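Local coordinates for squalene synthase HpnC (Alicyclobacillus acidocaldarius subsp. acidocaldarius, PDB 4HD1), which probably works in isoprenoid synthesis as a squalene/phytoene synthase family transferase, joining prenyl diphosphates, at residues A[5-10]-A[40-45]. Residues are numbered along the deposited sequence; the frame is centred on the assembly and turned at random.
Sequences GSVPVE and LRPHFY. With SO4 (sulfate ion), chain B.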
ATOM      1  N   GLY A   5      25.276  -8.276  -3.189  1.00 73.18           N
ATOM      2  CA  GLY A   5      26.365  -9.024  -2.551  1.00 73.52           C
ATOM      3  C   GLY A   5      26.056  -9.641  -1.190  1.00 74.26           C
ATOM      4  O   GLY A   5      26.803 -10.500  -0.719  1.00 77.23           O
ATOM      5  N   SER A   6      24.961  -9.211  -0.560  1.00 72.47           N
ATOM      6  CA  SER A   6      24.575  -9.704   0.771  1.00 75.60           C
ATOM      7  C   SER A   6      23.617 -10.905   0.715  1.00 74.14           C
ATOM      8  O   SER A   6      23.198 -11.431   1.747  1.00 77.61           O
ATOM      9  CB  SER A   6      23.978  -8.570   1.610  1.00 76.57           C
ATOM     10  OG  SER A   6      22.718  -8.183   1.099  1.00 78.31           O
ATOM     11  N   VAL A   7      23.294 -11.328  -0.504  1.00 73.35           N
ATOM     12  CA  VAL A   7      22.459 -12.493  -0.779  1.00 68.82           C
ATOM     13  C   VAL A   7      23.365 -13.651  -1.250  1.00 66.23           C
ATOM     14  O   VAL A   7      24.445 -13.388  -1.789  1.00 65.24           O
ATOM     15  CB  VAL A   7      21.371 -12.095  -1.811  1.00 67.66           C
ATOM     16  CG1 VAL A   7      21.236 -13.091  -2.960  1.00 63.17           C
ATOM     17  CG2 VAL A   7      20.044 -11.843  -1.108  1.00 68.33           C
ATOM     18  N   PRO A   8      22.957 -14.927  -1.024  1.00 66.01           N
ATOM     19  CA  PRO A   8      23.795 -16.056  -1.457  1.00 65.41           C
ATOM     20  C   PRO A   8      23.999 -16.085  -2.972  1.00 66.85           C
ATOM     21  O   PRO A   8      23.073 -15.759  -3.729  1.00 65.34           O
ATOM     22  CB  PRO A   8      23.001 -17.289  -1.009  1.00 63.57           C
ATOM     23  CG  PRO A   8      22.104 -16.794   0.071  1.00 66.41           C
ATOM     24  CD  PRO A   8      21.735 -15.400  -0.347  1.00 65.82           C
ATOM     25  N   VAL A   9      25.205 -16.475  -3.387  1.00 65.22           N
ATOM     26  CA  VAL A   9      25.629 -16.487  -4.794  1.00 64.58           C
ATOM     27  C   VAL A   9      24.590 -17.087  -5.752  1.00 65.50           C
ATOM     28  O   VAL A   9      24.330 -16.508  -6.809  1.00 63.33           O
ATOM     29  CB  VAL A   9      27.013 -17.182  -4.971  1.00 66.94           C
ATOM     30  CG1 VAL A   9      27.375 -17.339  -6.447  1.00 63.52           C
ATOM     31  CG2 VAL A   9      28.109 -16.414  -4.235  1.00 61.40           C
ATOM     32  N   GLU A  10      23.990 -18.221  -5.375  1.00 68.45           N
ATOM     33  CA  GLU A  10      23.023 -18.919  -6.241  1.00 70.86           C
ATOM     34  C   GLU A  10      21.766 -18.105  -6.466  1.00 66.75           C
ATOM     35  O   GLU A  10      21.083 -18.297  -7.466  1.00 69.07           O
ATOM     36  CB  GLU A  10      22.604 -20.283  -5.677  1.00 75.18           C
ATOM     37  CG  GLU A  10      23.648 -21.002  -4.843  1.00 88.89           C
ATOM     38  CD  GLU A  10      23.716 -20.481  -3.418  1.00 88.70           C
ATOM     39  OE1 GLU A  10      24.841 -20.320  -2.899  1.00 86.12           O
ATOM     40  OE2 GLU A  10      22.646 -20.226  -2.824  1.00 91.29           O
ATOM     41  N   LEU A  40      19.385  -5.440   3.894  1.00 51.55           N
ATOM     42  CA  LEU A  40      17.923  -5.577   3.881  1.00 50.69           C
ATOM     43  C   LEU A  40      17.269  -5.170   2.566  1.00 49.43           C
ATOM     44  O   LEU A  40      16.141  -5.597   2.291  1.00 51.75           O
ATOM     45  CB  LEU A  40      17.270  -4.826   5.054  1.00 50.37           C
ATOM     46  CG  LEU A  40      17.558  -5.345   6.468  1.00 51.90           C
ATOM     47  CD1 LEU A  40      16.861  -4.462   7.511  1.00 51.60           C
ATOM     48  CD2 LEU A  40      17.200  -6.825   6.650  1.00 47.69           C
ATOM     49  N   ARG A  41      17.954  -4.360   1.755  1.00 47.89           N
ATOM     50  CA  ARG A  41      17.403  -3.963   0.451  1.00 48.67           C
ATOM     51  C   ARG A  41      16.888  -5.126  -0.425  1.00 49.08           C
ATOM     52  O   ARG A  41      15.824  -4.991  -1.026  1.00 49.54           O
ATOM     53  CB  ARG A  41      18.390  -3.104  -0.342  1.00 52.67           C
ATOM     54  CG  ARG A  41      18.382  -1.637   0.033  1.00 54.21           C
ATOM     55  CD  ARG A  41      19.292  -0.829  -0.877  1.00 59.00           C
ATOM     56  NE  ARG A  41      20.176  -0.010  -0.058  1.00 65.77           N
ATOM     57  CZ  ARG A  41      21.498  -0.123  -0.022  1.00 69.82           C
ATOM     58  NH1 ARG A  41      22.122  -0.999  -0.803  1.00 71.96           N
ATOM     59  NH2 ARG A  41      22.198   0.661   0.782  1.00 75.44           N
ATOM     60  N   PRO A  42      17.615  -6.269  -0.491  1.00 49.04           N
ATOM     61  CA  PRO A  42      17.127  -7.372  -1.333  1.00 49.18           C
ATOM     62  C   PRO A  42      15.711  -7.826  -0.972  1.00 50.19           C
ATOM     63  O   PRO A  42      14.938  -8.222  -1.858  1.00 50.95           O
ATOM     64  CB  PRO A  42      18.123  -8.501  -1.045  1.00 47.99           C
ATOM     65  CG  PRO A  42      19.380  -7.791  -0.699  1.00 48.65           C
ATOM     66  CD  PRO A  42      18.924  -6.602   0.107  1.00 49.68           C
ATOM     67  N   HIS A  43      15.375  -7.750   0.314  1.00 48.83           N
ATOM     68  CA  HIS A  43      14.048  -8.131   0.771  1.00 50.62           C
ATOM     69  C   HIS A  43      13.010  -7.115   0.372  1.00 49.53           C
ATOM     70  O   HIS A  43      11.852  -7.468   0.124  1.00 49.60           O
ATOM     71  CB  HIS A  43      14.069  -8.393   2.266  1.00 53.49           C
ATOM     72  CG  HIS A  43      15.148  -9.367   2.681  1.00 56.73           C
ATOM     73  ND1 HIS A  43      15.182 -10.642   2.237  1.00 59.10           N
ATOM     74  CD2 HIS A  43      16.267  -9.204   3.502  1.00 57.90           C
ATOM     75  CE1 HIS A  43      16.260 -11.267   2.750  1.00 62.54           C
ATOM     76  NE2 HIS A  43      16.925 -10.385   3.524  1.00 61.76           N
ATOM     77  N   PHE A  44      13.409  -5.846   0.277  1.00 49.28           N
ATOM     78  CA  PHE A  44      12.523  -4.825  -0.278  1.00 50.05           C
ATOM     79  C   PHE A  44      12.224  -5.128  -1.757  1.00 52.35           C
ATOM     80  O   PHE A  44      11.063  -5.068  -2.175  1.00 55.94           O
ATOM     81  CB  PHE A  44      13.075  -3.407  -0.047  1.00 48.60           C
ATOM     82  CG  PHE A  44      12.635  -2.797   1.262  1.00 50.36           C
ATOM     83  CD1 PHE A  44      13.119  -3.283   2.477  1.00 51.18           C
ATOM     84  CD2 PHE A  44      11.711  -1.754   1.286  1.00 51.88           C
ATOM     85  CE1 PHE A  44      12.699  -2.732   3.686  1.00 51.24           C
ATOM     86  CE2 PHE A  44      11.287  -1.195   2.487  1.00 52.09           C
ATOM     87  CZ  PHE A  44      11.782  -1.688   3.686  1.00 51.64           C
ATOM     88  N   TYR A  45      13.257  -5.502  -2.522  1.00 51.10           N
ATOM     89  CA  TYR A  45      13.094  -5.798  -3.941  1.00 51.13           C
ATOM     90  C   TYR A  45      12.171  -6.984  -4.179  1.00 52.00           C
ATOM     91  O   TYR A  45      11.319  -6.927  -5.069  1.00 54.83           O
ATOM     92  CB  TYR A  45      14.441  -6.007  -4.645  1.00 50.91           C
ATOM     93  CG  TYR A  45      15.329  -4.781  -4.660  1.00 53.09           C
ATOM     94  CD1 TYR A  45      14.842  -3.543  -5.088  1.00 55.41           C
ATOM     95  CD2 TYR A  45      16.662  -4.859  -4.261  1.00 53.31           C
ATOM     96  CE1 TYR A  45      15.654  -2.419  -5.106  1.00 58.04           C
ATOM     97  CE2 TYR A  45      17.485  -3.738  -4.276  1.00 55.01           C
ATOM     98  CZ  TYR A  45      16.975  -2.519  -4.696  1.00 58.22           C
ATOM     99  OH  TYR A  45      17.782  -1.401  -4.710  1.00 60.02           O
TER
HETATM  100  S   SO4 B 301      21.208  -1.744  -4.546  1.00 45.10           S
HETATM  101  O1  SO4 B 301      22.432  -1.940  -3.721  1.00 46.30           O
HETATM  102  O2  SO4 B 301      20.907  -2.978  -5.336  1.00 61.31           O
HETATM  103  O3  SO4 B 301      20.009  -1.481  -3.702  1.00 58.05           O
HETATM  104  O4  SO4 B 301      21.498  -0.554  -5.416  1.00 45.26           O
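Ser6 OG makes a hydrogen bond with the carbonyl oxygen of Ala3; Ser6 OG also lies 3.8 Å from Pro42 CG, a contact without a polar partner on the Pro42 side. A chi1 of 69° places the hydroxyl between its own backbone N and carbonyl carbon, from where it reaches the proline ring. Beside it, Val7 brings its CG2 methyl to Pro42 CB at 3.9 Å and leaves CG1 out of the contact; the two side chains run antiparallel alongside one another rather than meeting end on. Phe15 of helix 12-25 packs on both Val7 and Pro42. Pro42 belongs to the first turn of helix 41-56, where the missing N-H costs no helical bond, in the all-helical fold of the squalene/phytoene synthases. Near this helix start lies a sulfate ion, probably from the crystallisation liquor, hydrogen-bonded by Ala3 N and Arg19 NE. Sulfate O3 lies at the edge of the Tyr45 ring, near its plane, in a hydrogen bond from Tyr45 OH whose 2.4 Å length is doubtfully short. Arg41, bent at chi3 (-130°), sets NH1 3.1 Å from sulfate O1, obliquely to the guanidinium plane, while NE bonds weakly to Val36 O. With an alanine here, the sulfate would probably lack one neighbouring positive charge and the Val36 carbonyl its weak donor. His43 ND1 hydrogen-bonds Thr95 OG1 of helix 87-99, the helix whose Phe94 also touches Val7.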